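Arylamine n-acetyltransferase (Mycobacterium smegmatis, PDB 1W5R) catalyses acetyl transfer to arylamines, as an arylamine N-acetyltransferase whose family uses a cysteine-protease-like catalytic triad and typically takes the acetyl group from acetyl-CoA. Local coordinates at residues G26-I31 with T139-L144; E90-S95 with D124-V129; Q111-L116 with P178-T183; L128-V131 with Q136-T139. The protein carries 1 engineered substitution. All blocks are in the same frame, centred on the assembly; numbering follows the deposited sequence.

Contact 1 (G26-I31 with T139-L144); sequences GTLHAI and TSPIRL
Pro141 presses its ring against His29 where helix 25-38 covers the loop leading into strand 142-143, an edge strand of the antiparallel eight-stranded sheet. The motif is a CH-pi contact between a proline and a histidine, flanked by two bridging waters. From CB of His29 the side chain leaves the helix with CG anti to the carbonyl carbon (chi1 -76°), and the imidazole is turned so that one face lies over the proline. CG of the histidine is about equally far from CG and CD of Pro141. Next round the ring, His29 ND1 comes 3.6 Å from Pro141 CD, while CE1, NE2 and CD2 of the histidine all sit close to the proline CG. That proline carbon therefore stands over the middle of the ring, 3.6 Å from the His29 centroid and only 7° off its normal. The preceding helix residue meets the proline mainly at CB: Leu28 CD2 lies 3.7 Å from Pro141 CB, the two side chains running antiparallel alongside each other. Leu28 is buried and also touches Val129 and Leu84, which joins this patch to the sheet and to helix 73-87. Polar groups cross the interface through water rather than directly. One water donates to both His29 O and Thr139 O, and Thr139 O also accepts from Arg153 NE. The second water lies in the imidazole plane, 2.7 Å from His29 ND1 and 2.9 Å from Ser140 OG, a hydroxyl that also bonds Arg153 N.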
loop_
_atom_site.group_PDB
_atom_site.type_symbol
_atom_site.label_atom_id
_atom_site.label_comp_id
_atom_site.label_asym_id
_atom_site.label_seq_id
_atom_site.Cartn_x
_atom_site.Cartn_y
_atom_site.Cartn_z
ATOM N N GLY A 26 -19.148 -23.885 16.332
ATOM C CA GLY A 26 -19.275 -22.425 16.335
ATOM C C GLY A 26 -18.172 -21.733 17.123
ATOM O O GLY A 26 -17.614 -20.723 16.684
ATOM N N THR A 27 -17.848 -22.295 18.283
ATOM C CA THR A 27 -16.783 -21.766 19.132
ATOM C C THR A 27 -15.428 -21.899 18.431
ATOM O O THR A 27 -14.618 -20.982 18.485
ATOM C CB THR A 27 -16.736 -22.478 20.493
ATOM O OG1 THR A 27 -17.936 -22.189 21.214
ATOM C CG2 THR A 27 -15.533 -22.017 21.325
ATOM N N LEU A 28 -15.204 -23.039 17.781
ATOM C CA LEU A 28 -13.941 -23.273 17.079
ATOM C C LEU A 28 -13.718 -22.200 16.019
ATOM O O LEU A 28 -12.621 -21.621 15.927
ATOM C CB LEU A 28 -13.903 -24.675 16.476
ATOM C CG LEU A 28 -12.542 -25.149 15.937
ATOM C CD1 LEU A 28 -11.463 -25.164 17.019
ATOM C CD2 LEU A 28 -12.704 -26.519 15.315
ATOM N N HIS A 29 -14.753 -21.896 15.242
ATOM C CA HIS A 29 -14.668 -20.807 14.258
ATOM C C HIS A 29 -14.378 -19.449 14.915
ATOM O O HIS A 29 -13.525 -18.683 14.460
ATOM C CB HIS A 29 -15.966 -20.724 13.443
ATOM C CG HIS A 29 -16.096 -21.785 12.399
ATOM N ND1 HIS A 29 -15.722 -21.586 11.087
ATOM C CD2 HIS A 29 -16.551 -23.059 12.471
ATOM C CE1 HIS A 29 -15.946 -22.690 10.397
ATOM N NE2 HIS A 29 -16.455 -23.597 11.212
ATOM N N ALA A 30 -15.090 -19.143 15.996
ATOM C CA ALA A 30 -14.928 -17.855 16.664
ATOM C C ALA A 30 -13.533 -17.683 17.251
ATOM O O ALA A 30 -12.940 -16.607 17.147
ATOM C CB ALA A 30 -15.994 -17.672 17.751
ATOM N N ILE A 31 -13.015 -18.744 17.870
ATOM C CA ILE A 31 -11.684 -18.683 18.480
ATOM C C ILE A 31 -10.590 -18.501 17.417
ATOM O O ILE A 31 -9.712 -17.667 17.587
ATOM C CB ILE A 31 -11.410 -19.911 19.366
ATOM C CG1 ILE A 31 -12.265 -19.832 20.640
ATOM C CG2 ILE A 31 -9.916 -20.011 19.726
ATOM C CD1 ILE A 31 -12.032 -20.963 21.613
ATOM N N THR A 139 -7.810 -19.254 8.245
ATOM C CA THR A 139 -8.606 -18.335 9.049
ATOM C C THR A 139 -9.946 -18.933 9.467
ATOM O O THR A 139 -10.778 -18.254 10.091
ATOM C CB THR A 139 -8.827 -17.013 8.302
ATOM O OG1 THR A 139 -9.560 -17.259 7.092
ATOM C CG2 THR A 139 -7.461 -16.338 7.998
ATOM N N SER A 140 -10.120 -20.212 9.144
ATOM C CA SER A 140 -11.236 -21.027 9.635
ATOM C C SER A 140 -10.677 -22.399 9.926
ATOM O O SER A 140 -9.691 -22.802 9.318
ATOM C CB SER A 140 -12.306 -21.219 8.541
ATOM O OG SER A 140 -12.782 -19.995 8.039
ATOM N N PRO A 141 -11.345 -23.164 10.810
ATOM C CA PRO A 141 -11.082 -24.591 10.819
ATOM C C PRO A 141 -11.661 -25.177 9.532
ATOM O O PRO A 141 -12.681 -24.672 9.036
ATOM C CB PRO A 141 -11.889 -25.090 12.025
ATOM C CG PRO A 141 -12.969 -24.108 12.205
ATOM C CD PRO A 141 -12.409 -22.778 11.760
ATOM N N ILE A 142 -11.024 -26.201 8.977
ATOM C CA ILE A 142 -11.598 -26.895 7.817
ATOM C C ILE A 142 -11.680 -28.372 8.128
ATOM O O ILE A 142 -11.004 -28.853 9.039
ATOM C CB ILE A 142 -10.821 -26.638 6.485
ATOM C CG1 ILE A 142 -9.416 -27.262 6.523
ATOM C CG2 ILE A 142 -10.777 -25.141 6.159
ATOM C CD1 ILE A 142 -8.667 -27.200 5.199
ATOM N N ARG A 143 -12.527 -29.095 7.405
ATOM C CA ARG A 143 -12.631 -30.535 7.625
ATOM C C ARG A 143 -11.337 -31.202 7.207
ATOM O O ARG A 143 -10.825 -30.946 6.129
ATOM C CB ARG A 143 -13.830 -31.137 6.883
ATOM C CG ARG A 143 -15.169 -30.531 7.271
ATOM C CD ARG A 143 -16.344 -31.353 6.755
ATOM N NE ARG A 143 -16.158 -31.712 5.349
ATOM C CZ ARG A 143 -16.373 -30.889 4.324
ATOM N NH1 ARG A 143 -16.777 -29.642 4.535
ATOM N NH2 ARG A 143 -16.175 -31.310 3.081
ATOM N N LEU A 144 -10.773 -32.047 8.050
ATOM C CA LEU A 144 -9.551 -32.779 7.706
ATOM C C LEU A 144 -10.004 -33.962 6.832
ATOM O O LEU A 144 -10.167 -35.105 7.275
ATOM C CB LEU A 144 -8.800 -33.219 8.985
ATOM C CG LEU A 144 -7.350 -33.692 8.819
ATOM C CD1 LEU A 144 -6.824 -33.352 7.423
ATOM C CD2 LEU A 144 -6.455 -33.060 9.874
HETATM O O HOH W 1 -12.849 -18.931 11.851
HETATM O O HOH W 2 -14.710 -19.288 10.019
#

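Contact 2 (E90-S95 with D124-V129); sequences EVERLS and DGRYLV
Arg126 reaches Glu90 and Glu92 in a salt-bridge network that spans strand 111-119, the strand lying between 90-98 and 127-129 in the antiparallel sheet. The first shell is the Glu90 carboxylate at the edge of the guanidinium. Arg126 NH1 donates to Glu90 OE1 over a short 2.5 Å, nearly straight at 164°, with the oxygen almost in the guanidinium plane and met on its syn side. The second arm is weak: Arg126 NH2 to Glu90 OE2 measures 3.0 Å and is more bent. The two planes are twisted 52° apart, so this is a two-pronged pair that is not coplanar. Glu92 comes from another direction, its carboxylate stacked over one guanidinium face. Glu92 OE1 is 3.9 Å from Arg126 NE and well out of the plane, a long electrostatic pairing to which no N-H points; the methylene Glu92 CG packs 3.7 Å from Arg126 NH2. Farther out, two positions apart on their strand, Glu90 and Glu92 fall on the same side of the sheet; their backbones pair with Ala119 and Ser117, and the Arg126 side chain passes over Ala119. A bend at chi3 (76°) turns the guanidinium toward the acids. Beyond it, Arg126 is tied on its backbone to Leu144, just past edge strand 142-143, and its NE, which does not point at Glu92, is hydrogen-bonded to Ser117 OG.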
loop_
_atom_site.group_PDB
_atom_site.type_symbol
_atom_site.label_atom_id
_atom_site.label_comp_id
_atom_site.label_asym_id
_atom_site.label_seq_id
_atom_site.Cartn_x
_atom_site.Cartn_y
_atom_site.Cartn_z
ATOM N N GLU A 90 -11.073 -32.411 21.554
ATOM C CA GLU A 90 -10.024 -33.414 21.519
ATOM C C GLU A 90 -9.002 -32.977 20.483
ATOM O O GLU A 90 -9.350 -32.681 19.334
ATOM C CB GLU A 90 -10.578 -34.797 21.205
ATOM C CG GLU A 90 -9.587 -35.928 21.457
ATOM C CD GLU A 90 -9.026 -36.506 20.175
ATOM O OE1 GLU A 90 -9.824 -37.018 19.356
ATOM O OE2 GLU A 90 -7.794 -36.464 19.988
ATOM N N VAL A 91 -7.744 -32.920 20.909
ATOM C CA VAL A 91 -6.694 -32.290 20.100
ATOM C C VAL A 91 -5.511 -33.231 19.906
ATOM O O VAL A 91 -4.970 -33.781 20.884
ATOM C CB VAL A 91 -6.183 -30.971 20.756
ATOM C CG1 VAL A 91 -5.125 -30.280 19.874
ATOM C CG2 VAL A 91 -7.334 -30.018 21.073
ATOM N N GLU A 92 -5.115 -33.429 18.653
ATOM C CA GLU A 92 -3.842 -34.071 18.329
ATOM C C GLU A 92 -2.931 -33.042 17.669
ATOM O O GLU A 92 -3.401 -32.210 16.877
ATOM C CB GLU A 92 -4.050 -35.289 17.437
ATOM C CG GLU A 92 -4.804 -36.402 18.178
ATOM C CD GLU A 92 -5.141 -37.603 17.322
ATOM O OE1 GLU A 92 -5.268 -37.461 16.087
ATOM O OE2 GLU A 92 -5.295 -38.702 17.904
ATOM N N ARG A 93 -1.650 -33.070 18.040
ATOM C CA ARG A 93 -0.648 -32.198 17.434
ATOM C C ARG A 93 0.045 -32.896 16.286
ATOM O O ARG A 93 0.592 -33.991 16.437
ATOM C CB ARG A 93 0.402 -31.743 18.457
ATOM C CG ARG A 93 -0.071 -30.698 19.470
ATOM C CD ARG A 93 -1.041 -31.277 20.512
ATOM N NE ARG A 93 -1.211 -30.342 21.615
ATOM C CZ ARG A 93 -2.014 -30.528 22.660
ATOM N NH1 ARG A 93 -2.745 -31.641 22.763
ATOM N NH2 ARG A 93 -2.083 -29.602 23.604
ATOM N N LEU A 94 0.011 -32.276 15.113
ATOM C CA LEU A 94 0.656 -32.865 13.952
ATOM C C LEU A 94 1.861 -32.037 13.535
ATOM O O LEU A 94 1.942 -30.843 13.867
ATOM C CB LEU A 94 -0.332 -32.939 12.785
ATOM C CG LEU A 94 -1.710 -33.559 13.081
ATOM C CD1 LEU A 94 -2.567 -33.613 11.820
ATOM C CD2 LEU A 94 -1.580 -34.959 13.678
ATOM N N SER A 95 2.772 -32.677 12.812
ATOM C CA SER A 95 3.914 -31.996 12.207
ATOM C C SER A 95 3.838 -32.028 10.687
ATOM O O SER A 95 3.203 -32.917 10.098
ATOM C CB SER A 95 5.236 -32.632 12.673
ATOM O OG SER A 95 5.320 -33.974 12.226
ATOM N N ASP A 124 -18.024 -35.795 14.653
ATOM C CA ASP A 124 -18.268 -35.561 13.226
ATOM C C ASP A 124 -16.940 -35.437 12.467
ATOM O O ASP A 124 -16.694 -34.449 11.762
ATOM C CB ASP A 124 -19.172 -34.339 13.000
ATOM C CG ASP A 124 -18.853 -33.185 13.936
ATOM O OD1 ASP A 124 -17.705 -32.692 13.924
ATOM O OD2 ASP A 124 -19.761 -32.760 14.681
ATOM N N GLY A 125 -16.088 -36.452 12.618
ATOM C CA GLY A 125 -14.753 -36.426 12.022
ATOM C C GLY A 125 -13.838 -35.436 12.726
ATOM O O GLY A 125 -14.062 -35.081 13.889
ATOM N N ARG A 126 -12.806 -34.988 12.018
ATOM C CA ARG A 126 -11.824 -34.078 12.602
ATOM C C ARG A 126 -11.644 -32.839 11.741
ATOM O O ARG A 126 -11.984 -32.847 10.552
ATOM C CB ARG A 126 -10.480 -34.776 12.797
ATOM C CG ARG A 126 -10.568 -36.057 13.631
ATOM C CD ARG A 126 -9.199 -36.555 14.033
ATOM N NE ARG A 126 -8.621 -35.759 15.125
ATOM C CZ ARG A 126 -8.809 -35.995 16.425
ATOM N NH1 ARG A 126 -9.584 -37.003 16.821
ATOM N NH2 ARG A 126 -8.243 -35.219 17.339
ATOM N N TYR A 127 -11.115 -31.786 12.364
ATOM C CA TYR A 127 -10.858 -30.523 11.689
ATOM C C TYR A 127 -9.387 -30.163 11.741
ATOM O O TYR A 127 -8.737 -30.322 12.781
ATOM C CB TYR A 127 -11.675 -29.410 12.332
ATOM C CG TYR A 127 -13.141 -29.602 12.086
ATOM C CD1 TYR A 127 -13.902 -30.448 12.901
ATOM C CD2 TYR A 127 -13.757 -28.981 11.006
ATOM C CE1 TYR A 127 -15.268 -30.646 12.641
ATOM C CE2 TYR A 127 -15.105 -29.164 10.748
ATOM C CZ TYR A 127 -15.850 -29.990 11.557
ATOM O OH TYR A 127 -17.186 -30.151 11.261
ATOM N N LEU A 128 -8.867 -29.698 10.611
ATOM C CA LEU A 128 -7.547 -29.065 10.587
ATOM C C LEU A 128 -7.656 -27.649 11.121
ATOM O O LEU A 128 -8.499 -26.863 10.675
ATOM C CB LEU A 128 -6.972 -29.061 9.171
ATOM C CG LEU A 128 -5.604 -28.373 9.022
ATOM C CD1 LEU A 128 -4.528 -29.061 9.859
ATOM C CD2 LEU A 128 -5.231 -28.292 7.560
ATOM N N VAL A 129 -6.804 -27.329 12.093
ATOM C CA VAL A 129 -6.759 -25.988 12.665
ATOM C C VAL A 129 -5.303 -25.540 12.621
ATOM O O VAL A 129 -4.410 -26.264 13.063
ATOM C CB VAL A 129 -7.306 -25.969 14.115
ATOM C CG1 VAL A 129 -7.128 -24.601 14.729
ATOM C CG2 VAL A 129 -8.797 -26.364 14.105
#

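Contact 3 (Q111-L116 with P178-T183); sequences QTHNVL and PLYTFT
The residue corresponding to the catalytic-triad histidine of N-acetyltransferases, His113, meets Tyr180 across the antiparallel sheet, over strand 90-98 that separates their two strands. The rings form a T-shaped, edge-to-face pair with centroids of His113 and Tyr180 4.5 Å apart and planes at 71°. His113 CD2 leads the approach and stands over the centre of the tyrosine ring, and His113 NE2 follows 3.5 Å from Tyr180 CE2. Tyr180 lifts its ring off the strand with CG between the backbone N and the carbonyl carbon (chi1 53°), which offers a face to the imidazole. Val115 fills in beyond the histidine: its CG1 packs 3.4 Å from Tyr180 OH and 3.8 Å from Tyr180 CZ. Each strand carries a classic beta bulge here, Thr112 and His113 paired with the single residue Gly96, and Leu179 and Tyr180 with Leu168. Phe133 touches both rings. The imidazole is fixed at its polar end too, since His113 NE2 hydrogen-bonds Asp130 OD2, an oxygen to which Tyr180 OH makes a weak bond. Tyr180 thus belongs to the second shell, probably limiting how the imidazole can turn. His113 also touches Gln73, the engineered residue in place of the catalytic cysteine at the start of helix 73-87. In wild-type members of the family that cysteine, a histidine on one strand and an aspartate just after the next make up the Cys-His-Asp triad, related to that of papain-like cysteine proteases.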
loop_
_atom_site.group_PDB
_atom_site.type_symbol
_atom_site.label_atom_id
_atom_site.label_comp_id
_atom_site.label_asym_id
_atom_site.label_seq_id
_atom_site.Cartn_x
_atom_site.Cartn_y
_atom_site.Cartn_z
ATOM N N GLN A 111 10.824 -31.218 8.736
ATOM C CA GLN A 111 9.579 -31.018 9.456
ATOM C C GLN A 111 9.765 -29.756 10.295
ATOM O O GLN A 111 10.485 -29.757 11.298
ATOM C CB GLN A 111 9.248 -32.214 10.352
ATOM C CG GLN A 111 8.914 -33.488 9.589
ATOM C CD GLN A 111 8.673 -34.628 10.541
ATOM O OE1 GLN A 111 7.810 -34.541 11.426
ATOM N NE2 GLN A 111 9.436 -35.704 10.379
ATOM N N THR A 112 9.135 -28.666 9.848
ATOM C CA THR A 112 9.289 -27.369 10.517
ATOM C C THR A 112 7.951 -26.735 10.891
ATOM O O THR A 112 7.904 -25.606 11.391
ATOM C CB THR A 112 10.033 -26.365 9.638
ATOM O OG1 THR A 112 9.227 -26.067 8.495
ATOM C CG2 THR A 112 11.394 -26.889 9.201
ATOM N N HIS A 113 6.860 -27.450 10.629
ATOM C CA HIS A 113 5.534 -26.914 10.934
ATOM C C HIS A 113 4.807 -27.801 11.936
ATOM O O HIS A 113 5.134 -28.994 12.093
ATOM C CB HIS A 113 4.717 -26.737 9.649
ATOM C CG HIS A 113 3.511 -25.854 9.804
ATOM N ND1 HIS A 113 3.447 -24.825 10.720
ATOM C CD2 HIS A 113 2.340 -25.818 9.121
ATOM C CE1 HIS A 113 2.276 -24.218 10.619
ATOM N NE2 HIS A 113 1.585 -24.803 9.657
ATOM N N ASN A 114 3.825 -27.212 12.606
ATOM C CA ASN A 114 3.029 -27.881 13.636
ATOM C C ASN A 114 1.613 -27.362 13.441
ATOM O O ASN A 114 1.412 -26.145 13.364
ATOM C CB ASN A 114 3.601 -27.514 15.021
ATOM C CG ASN A 114 2.715 -27.916 16.211
ATOM O OD1 ASN A 114 2.694 -27.196 17.210
ATOM N ND2 ASN A 114 2.018 -29.057 16.129
ATOM N N VAL A 115 0.655 -28.287 13.302
ATOM C CA VAL A 115 -0.756 -27.938 13.140
ATOM C C VAL A 115 -1.601 -28.815 14.074
ATOM O O VAL A 115 -1.062 -29.720 14.731
ATOM C CB VAL A 115 -1.251 -28.059 11.666
ATOM C CG1 VAL A 115 -0.438 -27.149 10.765
ATOM C CG2 VAL A 115 -1.214 -29.516 11.160
ATOM N N LEU A 116 -2.905 -28.541 14.144
ATOM C CA LEU A 116 -3.783 -29.289 15.050
ATOM C C LEU A 116 -4.810 -30.090 14.280
ATOM O O LEU A 116 -5.326 -29.621 13.257
ATOM C CB LEU A 116 -4.520 -28.347 15.997
ATOM C CG LEU A 116 -3.626 -27.400 16.800
ATOM C CD1 LEU A 116 -4.503 -26.447 17.613
ATOM C CD2 LEU A 116 -2.654 -28.191 17.691
ATOM N N PRO A 178 0.394 -24.879 -3.117
ATOM C CA PRO A 178 0.660 -25.756 -1.989
ATOM C C PRO A 178 1.407 -25.010 -0.881
ATOM O O PRO A 178 2.351 -24.245 -1.158
ATOM C CB PRO A 178 1.549 -26.844 -2.610
ATOM C CG PRO A 178 1.184 -26.834 -4.089
ATOM C CD PRO A 178 1.009 -25.385 -4.364
ATOM N N LEU A 179 0.975 -25.232 0.357
ATOM C CA LEU A 179 1.564 -24.566 1.515
ATOM C C LEU A 179 2.467 -25.522 2.281
ATOM O O LEU A 179 3.647 -25.220 2.501
ATOM C CB LEU A 179 0.479 -24.019 2.437
ATOM C CG LEU A 179 -0.521 -23.024 1.812
ATOM C CD1 LEU A 179 -1.447 -22.540 2.912
ATOM C CD2 LEU A 179 0.152 -21.849 1.075
ATOM N N TYR A 180 1.921 -26.664 2.696
ATOM C CA TYR A 180 2.727 -27.632 3.413
ATOM C C TYR A 180 2.124 -29.013 3.286
ATOM O O TYR A 180 0.956 -29.155 2.902
ATOM C CB TYR A 180 2.883 -27.231 4.882
ATOM C CG TYR A 180 1.596 -26.954 5.640
ATOM C CD1 TYR A 180 0.823 -27.993 6.180
ATOM C CD2 TYR A 180 1.154 -25.640 5.839
ATOM C CE1 TYR A 180 -0.356 -27.733 6.903
ATOM C CE2 TYR A 180 -0.020 -25.371 6.561
ATOM C CZ TYR A 180 -0.777 -26.431 7.081
ATOM O OH TYR A 180 -1.911 -26.192 7.833
ATOM N N THR A 181 2.935 -30.019 3.593
ATOM C CA THR A 181 2.485 -31.383 3.656
ATOM C C THR A 181 2.556 -31.841 5.107
ATOM O O THR A 181 3.342 -31.323 5.883
ATOM C CB THR A 181 3.364 -32.303 2.785
ATOM O OG1 THR A 181 4.696 -32.360 3.321
ATOM C CG2 THR A 181 3.416 -31.814 1.337
ATOM N N PHE A 182 1.713 -32.792 5.478
ATOM C CA PHE A 182 1.721 -33.314 6.842
ATOM C C PHE A 182 1.106 -34.699 6.882
ATOM O O PHE A 182 0.310 -35.057 6.005
ATOM C CB PHE A 182 0.964 -32.364 7.790
ATOM C CG PHE A 182 -0.522 -32.260 7.512
ATOM C CD1 PHE A 182 -1.433 -33.045 8.215
ATOM C CD2 PHE A 182 -1.008 -31.359 6.569
ATOM C CE1 PHE A 182 -2.807 -32.938 7.978
ATOM C CE2 PHE A 182 -2.379 -31.255 6.321
ATOM C CZ PHE A 182 -3.277 -32.041 7.025
ATOM N N THR A 183 1.473 -35.478 7.899
ATOM C CA THR A 183 0.774 -36.727 8.167
ATOM C C THR A 183 -0.124 -36.567 9.389
ATOM O O THR A 183 0.004 -35.603 10.155
ATOM C CB THR A 183 1.745 -37.926 8.381
ATOM O OG1 THR A 183 2.323 -37.852 9.698
ATOM C CG2 THR A 183 2.838 -37.964 7.311
#

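Contact 4 (L128-V131 with Q136-T139); sequences LVDV and QTLT
The carboxylate of Asp130 has Thr137 OG1 above one face, 3.6 Å from OD1 of the aspartate, and Val115 CG1 above the other. Its two oxygens have partners of their own: Asn77 ND2 and Gly132 N at OD1, and at OD2 the imidazole of His113. The threonine hydroxyl makes no bond to the carboxylate. It donates to the backbone instead, Thr137 OG1 to Asp130 O at 2.7 Å, coming from above the carbonyl plane, 55° out of it, with a C=O...donor angle of 112°. The hydroxyl can reach because OG1 is anti to the backbone N of Thr137 (chi1 -155°), and it also accepts from Phe133 N, which braces the turn between the two segments. On the same face as the hydroxyl, displaced toward OD2, a water donates to Asp130 OD2 at 2.8 Å and accepts from Leu138 N at 2.9 Å, so the buried amide and the acid are linked without touching. Beside the polar groups, the leucines make the apolar part of the contact: Leu128 CD2 meets Leu138 CD1 at 3.8 Å, the two side chains set roughly perpendicular and both touching Leu168 of strand 165-172, from farther across the sheet. Donors at both oxygens and packing over both faces fix the rotation of the carboxylate, and the bond from Thr137 ties down the aspartate's own backbone carbonyl. Asp130 corresponds to the triad aspartate of the family, and the arrangement implies a preorganised carboxylate, probably orienting the imidazole for acetyl transfer.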
loop_
_atom_site.group_PDB
_atom_site.type_symbol
_atom_site.label_atom_id
_atom_site.label_comp_id
_atom_site.label_asym_id
_atom_site.label_seq_id
_atom_site.Cartn_x
_atom_site.Cartn_y
_atom_site.Cartn_z
ATOM N N LEU A 128 -8.867 -29.698 10.611
ATOM C CA LEU A 128 -7.547 -29.065 10.587
ATOM C C LEU A 128 -7.656 -27.649 11.121
ATOM O O LEU A 128 -8.499 -26.863 10.675
ATOM C CB LEU A 128 -6.972 -29.061 9.171
ATOM C CG LEU A 128 -5.604 -28.373 9.022
ATOM C CD1 LEU A 128 -4.528 -29.061 9.859
ATOM C CD2 LEU A 128 -5.231 -28.292 7.560
ATOM N N VAL A 129 -6.804 -27.329 12.093
ATOM C CA VAL A 129 -6.759 -25.988 12.665
ATOM C C VAL A 129 -5.303 -25.540 12.621
ATOM O O VAL A 129 -4.410 -26.264 13.063
ATOM C CB VAL A 129 -7.306 -25.969 14.115
ATOM C CG1 VAL A 129 -7.128 -24.601 14.729
ATOM C CG2 VAL A 129 -8.797 -26.364 14.105
ATOM N N ASP A 130 -5.072 -24.358 12.060
ATOM C CA ASP A 130 -3.705 -23.858 11.940
ATOM C C ASP A 130 -3.756 -22.350 11.993
ATOM O O ASP A 130 -4.165 -21.710 11.035
ATOM C CB ASP A 130 -3.089 -24.342 10.623
ATOM C CG ASP A 130 -1.675 -23.806 10.381
ATOM O OD1 ASP A 130 -1.067 -23.216 11.306
ATOM O OD2 ASP A 130 -1.168 -24.007 9.247
ATOM N N VAL A 131 -3.378 -21.796 13.135
ATOM C CA VAL A 131 -3.323 -20.345 13.296
ATOM C C VAL A 131 -1.865 -19.860 13.337
ATOM O O VAL A 131 -1.594 -18.715 13.713
ATOM C CB VAL A 131 -4.113 -19.862 14.537
ATOM C CG1 VAL A 131 -5.608 -20.213 14.394
ATOM C CG2 VAL A 131 -3.528 -20.461 15.827
ATOM N N GLN A 136 -0.393 -16.300 5.491
ATOM C CA GLN A 136 -1.290 -17.152 4.710
ATOM C C GLN A 136 -1.931 -18.264 5.554
ATOM O O GLN A 136 -2.418 -19.255 5.012
ATOM C CB GLN A 136 -0.556 -17.730 3.485
ATOM C CG GLN A 136 -1.467 -18.272 2.373
ATOM C CD GLN A 136 -2.463 -17.244 1.853
ATOM O OE1 GLN A 136 -3.698 -17.419 1.975
ATOM N NE2 GLN A 136 -1.950 -16.177 1.291
ATOM N N THR A 137 -1.941 -18.089 6.872
ATOM C CA THR A 137 -2.508 -19.129 7.745
ATOM C C THR A 137 -4.013 -19.282 7.536
ATOM O O THR A 137 -4.712 -18.310 7.173
ATOM C CB THR A 137 -2.225 -18.835 9.229
ATOM O OG1 THR A 137 -2.237 -20.070 9.966
ATOM C CG2 THR A 137 -3.220 -17.830 9.820
ATOM N N LEU A 138 -4.511 -20.493 7.771
ATOM C CA LEU A 138 -5.960 -20.735 7.755
ATOM C C LEU A 138 -6.699 -19.826 8.722
ATOM O O LEU A 138 -6.277 -19.651 9.861
ATOM C CB LEU A 138 -6.275 -22.175 8.130
ATOM C CG LEU A 138 -6.290 -23.221 7.015
ATOM C CD1 LEU A 138 -6.355 -24.623 7.591
ATOM C CD2 LEU A 138 -7.474 -23.007 6.077
ATOM N N THR A 139 -7.810 -19.254 8.245
ATOM C CA THR A 139 -8.606 -18.335 9.049
ATOM C C THR A 139 -9.946 -18.933 9.467
ATOM O O THR A 139 -10.778 -18.254 10.091
ATOM C CB THR A 139 -8.827 -17.013 8.302
ATOM O OG1 THR A 139 -9.560 -17.259 7.092
ATOM C CG2 THR A 139 -7.461 -16.338 7.998
HETATM O O HOH W 3 -2.609 -22.623 7.338
#

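Overall arrangement
Contacts 1, 3 and 4 are buried, whereas contact 2 is partly buried and lies toward the surface. All four reach the eight-stranded antiparallel sheet. Contacts 2 and 4 share strand 127-129; contact 1 continues from contact 4 at Thr139, and its strand 142-143 pairs with 127-129 through Ile142 O and Leu128 N. Chemistry follows place: ion pairs near the rim in contact 2, ring-on-proline packing with bridging waters beneath the helix in contact 1, and aromatic and polar second-shell contacts around the triad in contacts 3 and 4. Those two, with centres about 11 Å apart, converge on Asp130 OD2, whereas contacts 1 and 2 join structural elements away from it.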